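Local coordinates for protein molybdopterin synthase catalytic subunit (Homo sapiens, PDB 5MPO) that transfers two sulfur atoms from its thiocarboxylated partner subunit MOCS2A to precursor Z, forming the dithiolene group of molybdopterin, at residues C82-Q87 and V126-D131. Sequence-based numbering, arbitrary orientation.
Sequences CSDIRQ and VSYAID
Y128 reaches from its own helix to the neighbouring one and meets I85 and D84, a worked example of how one long side chain can bridge helices whose axes stay 10.4 Å apart. Its CB leaves the backbone toward segment 82-87, and with CG anti to the backbone N (chi1 176°) the ring is carried across to helix 73-88. Along the ring, CD2 comes closest, 3.6 Å from CG1 of I85, and CD1 of the same isoleucine lies 4.1 Å from CD2. CE2, one atom further on, is still 4.1 Å from I85 CG1. The isoleucine approaches at a slant, the two side chains passing alongside one another and pointing opposite ways. At the tip, Y128 OH arrives 4.0 Å from CB of D84 and is also 4.0 Å from OD2 of D84, too long for a hydrogen bond; the carboxylate plane is turned 68° from the ring. On the side nearer the sheet, the CD1 methyl of I85 meets CB of A129 at 4.0 Å, and both residues continue into the core, I85 onto V91 and I94, A129 onto I112. Replacing Y128 by an alanine would probably open a gap between the helices and leave CG1 of I85 without its aromatic neighbour. Burial thus falls off from I85 and A129, next to the sheet, to the partly exposed D84 and Y128. Such packing is characteristic of the alpha/beta hammerhead fold of MoaE: helices 73-88 and 119-136, antiparallel here at 149°, lie on one face of the mixed sheet that includes strands 91-99 and 108-116.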
loop_
_atom_site.group_PDB
_atom_site.type_symbol
_atom_site.label_atom_id
_atom_site.label_comp_id
_atom_site.label_asym_id
_atom_site.label_seq_id
_atom_site.Cartn_x
_atom_site.Cartn_y
_atom_site.Cartn_z
ATOM N N CYS C 82 16.248 -2.219 -2.340
ATOM C CA CYS C 82 15.980 -1.144 -3.333
ATOM C C CYS C 82 16.432 -1.515 -4.744
ATOM O O CYS C 82 15.710 -1.374 -5.750
ATOM C CB CYS C 82 16.586 0.167 -2.889
ATOM S SG CYS C 82 15.659 0.819 -1.463
ATOM N N SER C 83 17.612 -2.070 -4.782
ATOM C CA SER C 83 18.288 -2.348 -6.012
ATOM C C SER C 83 17.616 -3.552 -6.707
ATOM O O SER C 83 17.430 -3.600 -7.906
ATOM C CB SER C 83 19.775 -2.563 -5.642
ATOM O OG SER C 83 20.507 -3.041 -6.727
ATOM N N ASP C 84 17.226 -4.545 -5.940
ATOM C CA ASP C 84 16.539 -5.670 -6.511
ATOM C C ASP C 84 15.152 -5.276 -7.024
ATOM O O ASP C 84 14.730 -5.716 -8.079
ATOM C CB ASP C 84 16.465 -6.753 -5.464
ATOM C CG ASP C 84 17.869 -7.434 -5.235
ATOM O OD1 ASP C 84 18.787 -7.360 -6.107
ATOM O OD2 ASP C 84 18.036 -8.068 -4.198
ATOM N N ILE C 85 14.460 -4.447 -6.278
ATOM C CA ILE C 85 13.208 -3.915 -6.718
ATOM C C ILE C 85 13.364 -3.237 -8.070
ATOM O O ILE C 85 12.588 -3.509 -8.966
ATOM C CB ILE C 85 12.612 -2.927 -5.716
ATOM C CG1 ILE C 85 11.982 -3.696 -4.546
ATOM C CG2 ILE C 85 11.568 -2.052 -6.374
ATOM C CD1 ILE C 85 11.535 -2.812 -3.417
ATOM N N ARG C 86 14.383 -2.418 -8.235
ATOM C CA ARG C 86 14.579 -1.740 -9.527
ATOM C C ARG C 86 15.042 -2.690 -10.662
ATOM O O ARG C 86 15.004 -2.326 -11.817
ATOM C CB ARG C 86 15.571 -0.600 -9.380
ATOM C CG ARG C 86 15.083 0.510 -8.504
ATOM C CD ARG C 86 16.194 1.519 -8.235
ATOM N NE ARG C 86 15.777 2.516 -7.226
ATOM C CZ ARG C 86 14.909 3.505 -7.418
ATOM N NH1 ARG C 86 14.354 3.710 -8.585
ATOM N NH2 ARG C 86 14.612 4.330 -6.423
ATOM N N GLN C 87 15.453 -3.908 -10.341
ATOM C CA GLN C 87 15.807 -4.866 -11.375
ATOM C C GLN C 87 14.536 -5.492 -11.975
ATOM O O GLN C 87 14.502 -5.872 -13.129
ATOM C CB GLN C 87 16.884 -5.829 -10.869
ATOM C CG GLN C 87 16.676 -7.307 -11.233
ATOM C CD GLN C 87 17.731 -8.282 -10.645
ATOM O OE1 GLN C 87 18.606 -7.911 -9.809
ATOM N NE2 GLN C 87 17.652 -9.542 -11.100
ATOM N N VAL C 126 6.117 -2.677 -2.900
ATOM C CA VAL C 126 5.944 -2.425 -1.490
ATOM C C VAL C 126 5.824 -3.749 -0.791
ATOM O O VAL C 126 6.419 -3.989 0.274
ATOM C CB VAL C 126 4.720 -1.561 -1.213
ATOM C CG1 VAL C 126 4.255 -1.690 0.230
ATOM C CG2 VAL C 126 5.070 -0.113 -1.472
ATOM N N SER C 127 5.065 -4.619 -1.410
ATOM C CA SER C 127 4.844 -5.926 -0.858
ATOM C C SER C 127 6.161 -6.730 -0.756
ATOM O O SER C 127 6.440 -7.297 0.277
ATOM C CB SER C 127 3.807 -6.658 -1.699
ATOM O OG SER C 127 3.533 -7.894 -1.117
ATOM N N TYR C 128 6.945 -6.769 -1.830
ATOM C CA TYR C 128 8.255 -7.379 -1.802
ATOM C C TYR C 128 9.203 -6.715 -0.753
ATOM O O TYR C 128 9.973 -7.397 -0.113
ATOM C CB TYR C 128 8.931 -7.261 -3.149
ATOM C CG TYR C 128 10.357 -7.796 -3.136
ATOM C CD1 TYR C 128 10.616 -9.203 -3.214
ATOM C CD2 TYR C 128 11.466 -6.912 -3.043
ATOM C CE1 TYR C 128 11.914 -9.696 -3.249
ATOM C CE2 TYR C 128 12.788 -7.403 -3.051
ATOM C CZ TYR C 128 13.024 -8.782 -3.144
ATOM O OH TYR C 128 14.331 -9.266 -3.136
ATOM N N ALA C 129 9.128 -5.397 -0.613
ATOM C CA ALA C 129 9.963 -4.701 0.329
ATOM C C ALA C 129 9.672 -5.132 1.787
ATOM O O ALA C 129 10.593 -5.518 2.500
ATOM C CB ALA C 129 9.818 -3.209 0.156
ATOM N N ILE C 130 8.432 -5.062 2.228
ATOM C CA ILE C 130 8.119 -5.467 3.586
ATOM C C ILE C 130 8.406 -6.955 3.862
ATOM O O ILE C 130 8.934 -7.292 4.896
ATOM C CB ILE C 130 6.692 -5.076 4.028
ATOM C CG1 ILE C 130 6.507 -5.388 5.526
ATOM C CG2 ILE C 130 5.605 -5.801 3.234
ATOM C CD1 ILE C 130 7.459 -4.604 6.449
ATOM N N ASP C 131 8.091 -7.826 2.938
ATOM C CA ASP C 131 8.425 -9.236 3.088
ATOM C C ASP C 131 9.904 -9.541 3.199
ATOM O O ASP C 131 10.331 -10.445 3.963
ATOM C CB ASP C 131 7.861 -10.082 1.915
ATOM C CG ASP C 131 6.302 -10.183 1.963
ATOM O OD1 ASP C 131 5.659 -9.771 2.972
ATOM O OD2 ASP C 131 5.721 -10.637 0.974
#